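Local coordinates for protein phosphatidylinositol-specific phospholipase C1 (Streptomyces antibioticus, PDB 3H4X) that belongs to the calcium-dependent phosphoinositide phospholipase C family and folds as a single-chain alpha/beta barrel enzyme, at residues Leu52-Asn66 against Arg122-Asn135. Sequence-based numbering, arbitrary orientation. Where two conformers were deposited one is given.
With EOH (ethanol), chain T.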
ATOM      1  N   LEU A  52      13.289   3.083  -2.745  1.00  7.61           N
ATOM      2  CA  LEU A  52      13.486   2.417  -1.464  1.00  8.09           C
ATOM      3  C   LEU A  52      14.406   3.218  -0.545  1.00  8.47           C
ATOM      4  O   LEU A  52      14.191   3.274   0.666  1.00  8.71           O
ATOM      5  CB  LEU A  52      14.008   0.998  -1.667  1.00  8.29           C
ATOM      6  CG  LEU A  52      12.993   0.051  -2.310  1.00  8.39           C
ATOM      7  CD1 LEU A  52      13.681  -1.167  -2.886  1.00  9.32           C
ATOM      8  CD2 LEU A  52      11.924  -0.369  -1.307  1.00  8.90           C
ATOM      9  N   ASP A  53      15.419   3.856  -1.121  1.00  8.71           N
ATOM     10  CA  ASP A  53      16.354   4.650  -0.328  1.00  9.46           C
ATOM     11  C   ASP A  53      15.856   6.064  -0.006  1.00  9.85           C
ATOM     12  O   ASP A  53      16.539   6.820   0.684  1.00 10.91           O
ATOM     13  CB  ASP A  53      17.728   4.712  -1.007  1.00  9.60           C
ATOM     14  CG  ASP A  53      18.557   3.465  -0.766  1.00  9.92           C
ATOM     15  OD1 ASP A  53      18.407   2.842   0.305  1.00 11.45           O
ATOM     16  OD2 ASP A  53      19.372   3.114  -1.643  1.00 11.98           O
ATOM     17  N   SER A  54      14.664   6.416  -0.481  1.00  9.97           N
ATOM     18  CA  SER A  54      14.128   7.762  -0.288  1.00 10.28           C
ATOM     19  C   SER A  54      13.776   8.055   1.161  1.00 10.27           C
ATOM     20  O   SER A  54      13.739   9.217   1.572  1.00 11.17           O
ATOM     21  CB  SER A  54      12.874   7.962  -1.136  1.00 10.06           C
ATOM     22  OG  SER A  54      11.791   7.194  -0.629  1.00  9.79           O
ATOM     23  N   GLY A  55      13.500   7.006   1.928  1.00 10.19           N
ATOM     24  CA  GLY A  55      13.019   7.173   3.293  1.00  9.85           C
ATOM     25  C   GLY A  55      11.501   7.141   3.415  1.00  9.25           C
ATOM     26  O   GLY A  55      10.968   7.095   4.522  1.00  9.62           O
ATOM     27  N   ALA A  56      10.795   7.163   2.287  1.00  8.62           N
ATOM     28  CA  ALA A  56       9.333   7.133   2.315  1.00  8.27           C
ATOM     29  C   ALA A  56       8.804   5.888   3.022  1.00  7.86           C
ATOM     30  O   ALA A  56       9.399   4.812   2.939  1.00  7.77           O
ATOM     31  CB  ALA A  56       8.774   7.218   0.904  1.00  8.67           C
ATOM     32  N   ALA A  57       7.673   6.041   3.702  1.00  7.62           N
ATOM     33  CA  ALA A  57       7.042   4.937   4.420  1.00  7.49           C
ATOM     34  C   ALA A  57       6.117   4.114   3.526  1.00  6.92           C
ATOM     35  O   ALA A  57       5.769   2.975   3.850  1.00  7.09           O
ATOM     36  CB  ALA A  57       6.264   5.481   5.591  1.00  7.93           C
ATOM     37  N   LEU A  58       5.696   4.715   2.418  1.00  6.87           N
ATOM     38  CA  LEU A  58       4.748   4.092   1.510  1.00  6.73           C
ATOM     39  C   LEU A  58       5.200   4.385   0.089  1.00  6.48           C
ATOM     40  O   LEU A  58       5.525   5.524  -0.238  1.00  6.91           O
ATOM     41  CB  LEU A  58       3.335   4.636   1.765  1.00  6.99           C
ATOM     42  CG  LEU A  58       2.174   4.145   0.889  1.00  6.95           C
ATOM     43  CD1 LEU A  58       0.850   4.419   1.578  1.00  7.93           C
ATOM     44  CD2 LEU A  58       2.184   4.772  -0.492  1.00  7.85           C
ATOM     45  N   LEU A  59       5.264   3.342  -0.731  1.00  6.43           N
ATOM     46  CA  LEU A  59       5.621   3.471  -2.136  1.00  6.62           C
ATOM     47  C   LEU A  59       4.507   2.841  -2.937  1.00  6.88           C
ATOM     48  O   LEU A  59       4.117   1.702  -2.676  1.00  7.36           O
ATOM     49  CB  LEU A  59       6.935   2.748  -2.429  1.00  6.94           C
ATOM     50  CG  LEU A  59       8.156   3.248  -1.660  1.00  7.90           C
ATOM     51  CD1 LEU A  59       9.339   2.335  -1.918  1.00  9.37           C
ATOM     52  CD2 LEU A  59       8.492   4.688  -2.015  1.00  8.81           C
ATOM     53  N   GLU A  60       3.993   3.569  -3.920  1.00  7.33           N
ATOM     54  CA  GLU A  60       2.847   3.084  -4.671  1.00  8.18           C
ATOM     55  C   GLU A  60       3.242   2.541  -6.040  1.00  8.00           C
ATOM     56  O   GLU A  60       4.079   3.124  -6.739  1.00  8.35           O
ATOM     57  CB  GLU A  60       1.815   4.192  -4.790  1.00  9.12           C
ATOM     58  CG  GLU A  60       0.495   3.760  -5.377  1.00 11.43           C
ATOM     59  CD  GLU A  60      -0.486   4.906  -5.432  0.55 15.45           C
ATOM     60  OE1 GLU A  60      -0.123   6.017  -4.985  0.55 17.29           O
ATOM     61  OE2 GLU A  60      -1.613   4.700  -5.919  0.55 18.08           O
ATOM     62  N   LEU A  61       2.624   1.417  -6.395  1.00  8.15           N
ATOM     63  CA  LEU A  61       2.871   0.698  -7.644  1.00  9.01           C
ATOM     64  C   LEU A  61       1.561   0.451  -8.371  1.00  8.47           C
ATOM     65  O   LEU A  61       0.561   0.093  -7.743  1.00  9.34           O
ATOM     66  CB  LEU A  61       3.484  -0.672  -7.352  1.00 10.05           C
ATOM     67  CG  LEU A  61       4.808  -0.740  -6.606  1.00 12.63           C
ATOM     68  CD1 LEU A  61       5.226  -2.183  -6.396  1.00 14.80           C
ATOM     69  CD2 LEU A  61       5.874   0.019  -7.369  1.00 13.38           C
ATOM     70  N   ASP A  62       1.578   0.611  -9.694  1.00  8.09           N
ATOM     71  CA  ASP A  62       0.428   0.302 -10.547  1.00  8.07           C
ATOM     72  C   ASP A  62       0.690  -1.002 -11.296  1.00  7.98           C
ATOM     73  O   ASP A  62       1.666  -1.098 -12.046  1.00  8.41           O
ATOM     74  CB  ASP A  62       0.191   1.426 -11.558  1.00  8.71           C
ATOM     75  CG  ASP A  62      -0.279   2.715 -10.910  1.00  9.70           C
ATOM     76  OD1 ASP A  62      -0.976   2.658  -9.876  1.00 12.46           O
ATOM     77  OD2 ASP A  62       0.039   3.796 -11.443  1.00 10.58           O
ATOM     78  N   LEU A  63      -0.171  -1.996 -11.085  1.00  7.68           N
ATOM     79  CA  LEU A  63      -0.028  -3.310 -11.712  1.00  7.84           C
ATOM     80  C   LEU A  63      -1.184  -3.610 -12.644  1.00  7.84           C
ATOM     81  O   LEU A  63      -2.319  -3.193 -12.410  1.00  8.00           O
ATOM     82  CB  LEU A  63       0.024  -4.422 -10.667  1.00  8.04           C
ATOM     83  CG  LEU A  63       1.200  -4.437  -9.702  1.00  8.84           C
ATOM     84  CD1 LEU A  63       1.162  -5.717  -8.879  1.00  9.32           C
ATOM     85  CD2 LEU A  63       2.529  -4.294 -10.433  1.00 10.27           C
ATOM     86  N   TRP A  64      -0.888  -4.379 -13.683  1.00  8.26           N
ATOM     87  CA  TRP A  64      -1.892  -4.814 -14.646  1.00  8.66           C
ATOM     88  C   TRP A  64      -1.891  -6.335 -14.733  1.00  8.80           C
ATOM     89  O   TRP A  64      -0.844  -6.944 -14.967  1.00  8.99           O
ATOM     90  CB  TRP A  64      -1.603  -4.223 -16.024  1.00  8.56           C
ATOM     91  CG  TRP A  64      -1.552  -2.732 -16.042  1.00  8.86           C
ATOM     92  CD1 TRP A  64      -0.554  -1.935 -15.555  1.00  9.72           C
ATOM     93  CD2 TRP A  64      -2.535  -1.852 -16.594  1.00  9.38           C
ATOM     94  NE1 TRP A  64      -0.864  -0.612 -15.761  1.00  9.78           N
ATOM     95  CE2 TRP A  64      -2.074  -0.534 -16.399  1.00  9.64           C
ATOM     96  CE3 TRP A  64      -3.764  -2.049 -17.232  1.00 10.25           C
ATOM     97  CZ2 TRP A  64      -2.796   0.578 -16.823  1.00 10.56           C
ATOM     98  CZ3 TRP A  64      -4.476  -0.942 -17.652  1.00 10.93           C
ATOM     99  CH2 TRP A  64      -3.992   0.353 -17.444  1.00 11.37           C
ATOM    100  N   SER A  65      -3.062  -6.940 -14.550  1.00  9.05           N
ATOM    101  CA  SER A  65      -3.191  -8.396 -14.559  1.00  9.92           C
ATOM    102  C   SER A  65      -3.838  -8.937 -15.825  1.00  9.94           C
ATOM    103  O   SER A  65      -3.770 -10.136 -16.084  1.00  9.97           O
ATOM    104  CB  SER A  65      -4.044  -8.880 -13.382  1.00 10.57           C
ATOM    105  OG  SER A  65      -3.676  -8.294 -12.153  1.00 12.63           O
ATOM    106  N   ASN A  66      -4.502  -8.067 -16.581  1.00 10.06           N
ATOM    107  CA  ASN A  66      -5.303  -8.512 -17.720  1.00 10.74           C
ATOM    108  C   ASN A  66      -4.712  -8.148 -19.077  1.00 11.14           C
ATOM    109  O   ASN A  66      -5.385  -8.242 -20.108  1.00 11.71           O
ATOM    110  CB  ASN A  66      -6.746  -8.028 -17.582  1.00 11.05           C
ATOM    111  CG  ASN A  66      -7.521  -8.825 -16.557  1.00 11.16           C
ATOM    112  OD1 ASN A  66      -7.889  -9.975 -16.801  1.00 12.12           O
ATOM    113  ND2 ASN A  66      -7.758  -8.229 -15.392  1.00 11.43           N
ATOM    114  N   ARG A 122      13.528   0.459   7.954  1.00  9.70           N
ATOM    115  CA  ARG A 122      12.194   0.915   8.319  1.00  9.45           C
ATOM    116  C   ARG A 122      11.137   0.042   7.646  1.00  8.94           C
ATOM    117  O   ARG A 122      11.338  -0.436   6.529  1.00  8.64           O
ATOM    118  CB  ARG A 122      12.003   2.358   7.868  1.00  9.69           C
ATOM    119  CG  ARG A 122      11.855   2.493   6.356  1.00 10.12           C
ATOM    120  CD  ARG A 122      12.070   3.917   5.887  1.00 10.65           C
ATOM    121  NE  ARG A 122      11.703   4.079   4.485  1.00 10.52           N
ATOM    122  CZ  ARG A 122      12.487   3.782   3.452  1.00  9.68           C
ATOM    123  NH1 ARG A 122      13.709   3.298   3.642  1.00 10.66           N
ATOM    124  NH2 ARG A 122      12.046   3.971   2.217  1.00  9.78           N
ATOM    125  N   PRO A 123       9.995  -0.165   8.309  1.00  8.67           N
ATOM    126  CA  PRO A 123       8.929  -0.894   7.622  1.00  8.46           C
ATOM    127  C   PRO A 123       8.434  -0.083   6.429  1.00  7.85           C
ATOM    128  O   PRO A 123       8.296   1.139   6.521  1.00  8.12           O
ATOM    129  CB  PRO A 123       7.839  -1.014   8.689  1.00  8.96           C
ATOM    130  CG  PRO A 123       8.103   0.122   9.628  1.00  9.13           C
ATOM    131  CD  PRO A 123       9.593   0.295   9.650  1.00  9.15           C
ATOM    132  N   ILE A 124       8.169  -0.759   5.318  1.00  7.52           N
ATOM    133  CA  ILE A 124       7.731  -0.085   4.106  1.00  7.60           C
ATOM    134  C   ILE A 124       6.438  -0.712   3.617  1.00  7.17           C
ATOM    135  O   ILE A 124       6.335  -1.933   3.492  1.00  7.40           O
ATOM    136  CB  ILE A 124       8.808  -0.139   3.001  1.00  8.05           C
ATOM    137  CG1 ILE A 124      10.037   0.669   3.435  1.00  8.97           C
ATOM    138  CG2 ILE A 124       8.251   0.373   1.680  1.00  9.16           C
ATOM    139  CD1 ILE A 124      11.238   0.504   2.532  1.00 11.04           C
ATOM    140  N   LEU A 125       5.448   0.134   3.357  1.00  6.69           N
ATOM    141  CA  LEU A 125       4.183  -0.304   2.793  1.00  6.74           C
ATOM    142  C   LEU A 125       4.221  -0.114   1.288  1.00  6.77           C
ATOM    143  O   LEU A 125       4.444   1.001   0.800  1.00  6.81           O
ATOM    144  CB  LEU A 125       3.029   0.502   3.394  1.00  7.38           C
ATOM    145  CG  LEU A 125       1.628   0.202   2.847  1.00  7.80           C
ATOM    146  CD1 LEU A 125       1.253  -1.263   3.044  1.00  8.49           C
ATOM    147  CD2 LEU A 125       0.582   1.114   3.481  1.00  9.61           C
ATOM    148  N   LEU A 126       4.035  -1.209   0.560  1.00  6.73           N
ATOM    149  CA  LEU A 126       3.865  -1.150  -0.884  1.00  7.54           C
ATOM    150  C   LEU A 126       2.382  -1.089  -1.172  1.00  7.17           C
ATOM    151  O   LEU A 126       1.650  -2.061  -0.937  1.00  7.67           O
ATOM    152  CB  LEU A 126       4.440  -2.389  -1.562  1.00  8.77           C
ATOM    153  CG  LEU A 126       5.954  -2.537  -1.543  1.00 11.75           C
ATOM    154  CD1 LEU A 126       6.625  -1.216  -1.869  1.00 13.83           C
ATOM    155  CD2 LEU A 126       6.389  -3.040  -0.182  1.00 13.86           C
ATOM    156  N   LYS A 127       1.934   0.058  -1.657  1.00  7.01           N
ATOM    157  CA  LYS A 127       0.551   0.215  -2.030  1.00  7.07           C
ATOM    158  C   LYS A 127       0.416  -0.174  -3.483  1.00  7.14           C
ATOM    159  O   LYS A 127       1.062   0.407  -4.354  1.00  8.25           O
ATOM    160  CB  LYS A 127       0.106   1.655  -1.828  1.00  7.34           C
ATOM    161  CG  LYS A 127      -1.267   1.948  -2.390  1.00  7.93           C
ATOM    162  CD  LYS A 127      -1.676   3.371  -2.110  1.00  9.04           C
ATOM    163  CE  LYS A 127      -2.875   3.763  -2.945  1.00  9.18           C
ATOM    164  NZ  LYS A 127      -3.373   5.117  -2.581  1.00  8.88           N
ATOM    165  N   ILE A 128      -0.424  -1.166  -3.735  1.00  7.10           N
ATOM    166  CA  ILE A 128      -0.601  -1.685  -5.071  1.00  7.89           C
ATOM    167  C   ILE A 128      -1.985  -1.319  -5.571  1.00  7.33           C
ATOM    168  O   ILE A 128      -2.994  -1.737  -4.990  1.00  7.78           O
ATOM    169  CB  ILE A 128      -0.490  -3.213  -5.072  1.00  8.52           C
ATOM    170  CG1 ILE A 128       0.790  -3.667  -4.359  1.00 10.69           C
ATOM    171  CG2 ILE A 128      -0.646  -3.759  -6.488  1.00  9.88           C
ATOM    172  CD1 ILE A 128       2.054  -3.201  -4.997  1.00 13.59           C
ATOM    173  N   GLU A 129      -2.041  -0.532  -6.640  1.00  7.31           N
ATOM    174  CA  GLU A 129      -3.294  -0.345  -7.346  1.00  7.57           C
ATOM    175  C   GLU A 129      -3.355  -1.368  -8.465  1.00  7.26           C
ATOM    176  O   GLU A 129      -2.511  -1.369  -9.369  1.00  7.35           O
ATOM    177  CB  GLU A 129      -3.426   1.071  -7.914  1.00  8.24           C
ATOM    178  CG  GLU A 129      -4.721   1.251  -8.708  1.00  8.98           C
ATOM    179  CD  GLU A 129      -4.921   2.651  -9.267  1.00 10.07           C
ATOM    180  OE1 GLU A 129      -4.482   3.631  -8.632  1.00 11.82           O
ATOM    181  OE2 GLU A 129      -5.548   2.772 -10.343  1.00 10.70           O
ATOM    182  N   MET A 130      -4.345  -2.251  -8.397  1.00  7.22           N
ATOM    183  CA  MET A 130      -4.562  -3.234  -9.445  1.00  7.76           C
ATOM    184  C   MET A 130      -5.374  -2.540 -10.531  1.00  7.35           C
ATOM    185  O   MET A 130      -6.609  -2.539 -10.496  1.00  7.37           O
ATOM    186  CB  MET A 130      -5.310  -4.445  -8.893  1.00  8.44           C
ATOM    187  CG  MET A 130      -4.589  -5.171  -7.769  1.00 10.81           C
ATOM    188  SD  MET A 130      -2.972  -5.805  -8.246  1.00 13.97           S
ATOM    189  CE  MET A 130      -3.350  -6.374  -9.899  1.00 10.07           C
ATOM    190  N   LYS A 131      -4.670  -1.922 -11.475  1.00  7.83           N
ATOM    191  CA  LYS A 131      -5.292  -1.033 -12.459  1.00  8.34           C
ATOM    192  C   LYS A 131      -6.531  -1.648 -13.088  1.00  8.31           C
ATOM    193  O   LYS A 131      -7.577  -0.997 -13.211  1.00  8.65           O
ATOM    194  CB  LYS A 131      -4.291  -0.669 -13.561  1.00  8.72           C
ATOM    195  CG  LYS A 131      -3.108   0.165 -13.108  1.00 10.50           C
ATOM    196  CD  LYS A 131      -3.524   1.454 -12.439  1.00 12.57           C
ATOM    197  CE  LYS A 131      -4.278   2.356 -13.385  1.00 13.23           C
ATOM    198  NZ  LYS A 131      -4.468   3.705 -12.775  1.00 14.09           N
ATOM    199  N   ASP A 132      -6.394  -2.906 -13.491  1.00  8.81           N
ATOM    200  CA  ASP A 132      -7.445  -3.620 -14.198  1.00  9.35           C
ATOM    201  C   ASP A 132      -7.952  -4.820 -13.401  1.00  9.49           C
ATOM    202  O   ASP A 132      -8.488  -5.772 -13.969  1.00 10.33           O
ATOM    203  CB  ASP A 132      -6.943  -4.067 -15.577  1.00  9.59           C
ATOM    204  CG  ASP A 132      -5.696  -4.943 -15.498  1.00  9.99           C
ATOM    205  OD1 ASP A 132      -5.221  -5.216 -14.374  1.00 10.32           O
ATOM    206  OD2 ASP A 132      -5.184  -5.369 -16.556  1.00 10.71           O
ATOM    207  N   GLY A 133      -7.794  -4.765 -12.081  1.00  9.51           N
ATOM    208  CA  GLY A 133      -8.237  -5.845 -11.204  1.00  9.85           C
ATOM    209  C   GLY A 133      -7.392  -7.098 -11.344  1.00  9.82           C
ATOM    210  O   GLY A 133      -6.300  -7.062 -11.910  1.00 10.75           O
ATOM    211  N   PHE A 134      -7.901  -8.207 -10.819  1.00 10.25           N
ATOM    212  CA  PHE A 134      -7.219  -9.487 -10.925  1.00 10.32           C
ATOM    213  C   PHE A 134      -7.602 -10.221 -12.205  1.00 10.65           C
ATOM    214  O   PHE A 134      -8.518  -9.818 -12.931  1.00 11.02           O
ATOM    215  CB  PHE A 134      -7.534 -10.366  -9.710  1.00 10.17           C
ATOM    216  CG  PHE A 134      -6.785  -9.981  -8.465  1.00 10.15           C
ATOM    217  CD1 PHE A 134      -5.441 -10.272  -8.337  1.00 10.49           C
ATOM    218  CD2 PHE A 134      -7.428  -9.337  -7.418  1.00 10.87           C
ATOM    219  CE1 PHE A 134      -4.747  -9.923  -7.189  1.00 11.48           C
ATOM    220  CE2 PHE A 134      -6.738  -8.986  -6.270  1.00 11.75           C
ATOM    221  CZ  PHE A 134      -5.400  -9.278  -6.157  1.00 11.86           C
ATOM    222  N   ASN A 135      -6.890 -11.308 -12.464  1.00 10.97           N
ATOM    223  CA  ASN A 135      -7.137 -12.148 -13.623  1.00 11.82           C
ATOM    224  C   ASN A 135      -6.952 -13.607 -13.231  1.00 12.49           C
ATOM    225  O   ASN A 135      -6.018 -14.268 -13.677  1.00 12.27           O
ATOM    226  CB  ASN A 135      -6.178 -11.769 -14.751  1.00 11.87           C
ATOM    227  CG  ASN A 135      -6.410 -12.569 -16.012  1.00 12.32           C
ATOM    228  OD1 ASN A 135      -7.397 -13.293 -16.131  1.00 13.11           O
ATOM    229  ND2 ASN A 135      -5.498 -12.438 -16.965  1.00 12.70           N
TER
HETATM  230  C1  EOH T 358      -5.566   6.084  -4.677  1.00 17.05           C
HETATM  231  C2  EOH T 358      -6.498   6.639  -5.752  1.00 16.49           C
HETATM  232  O   EOH T 358      -4.204   6.355  -4.935  1.00 16.57           O
HETATM  233  O   HOH W   1       5.689   1.950   6.411  1.00  8.04           O
HETATM  234  O   HOH W   2      -1.934   4.631 -13.306  1.00 16.48           O
HETATM  235  O   HOH W   3      -2.739   4.893 -10.203  1.00 23.00           O
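Leu58 to Leu63 pair in register with Leu125 to Met130 as neighbouring parallel strands of a TIM-type barrel. Seven backbone hydrogen bonds run from Leu125 N to Lys131 N. Helix 104-117 lies in the connection and covers Leu61, Leu63 and Leu126, as in a beta-alpha-beta crossover. On that outer face Leu61 CD1 meets Ile128 CD1 at 3.6 Å, and Leu63 CD1 rests on Ile128 CG2.

The other face carries Leu58 and Leu125, then a charged row inside the barrel. Glu60 and Lys127 lie side by side, both chains extended. Glu60 has two conformers. In the one given, its salt bridge from OE2 to Lys127 NZ is long, 3.8 Å, and its bond from ethanol is weak, so both are doubtful. The ethanol accepts from Lys127 NZ at 2.8 Å. Asp260 is a second acidic partner of Lys127. Asp62 and Glu129 lie side by side, their carboxylate planes 64° apart, and a water bridges Asp62 OD1 and Glu129 OE1. Tyr40 holds Asp62 OD2. Bends at chi2 (-57°) and chi3 (-63°) turn Lys131 NZ back to Glu129 OE2, a salt bridge of 2.8 Å made from above the carboxylate plane. Lys131 CB sits over the six-membered ring of Trp64, 3.6 Å from the centroid, in a CH-pi contact.

Past the strands, the Asp132 carboxylate bridges two backbone amides: OD1 takes Ser65 N on its syn lone pair, and OD2 takes Asn66 N from above the plane. Ser65 OG donates to Gly133 O.

At the opposite end, the guanidinium of Arg122 lies between Gly55 CA and Ile124 CD1. NE and NH2 grip Ala56 O side-on. NH1 and NH2 converge end-on on Leu52 O, with NH2 at 2.7 Å.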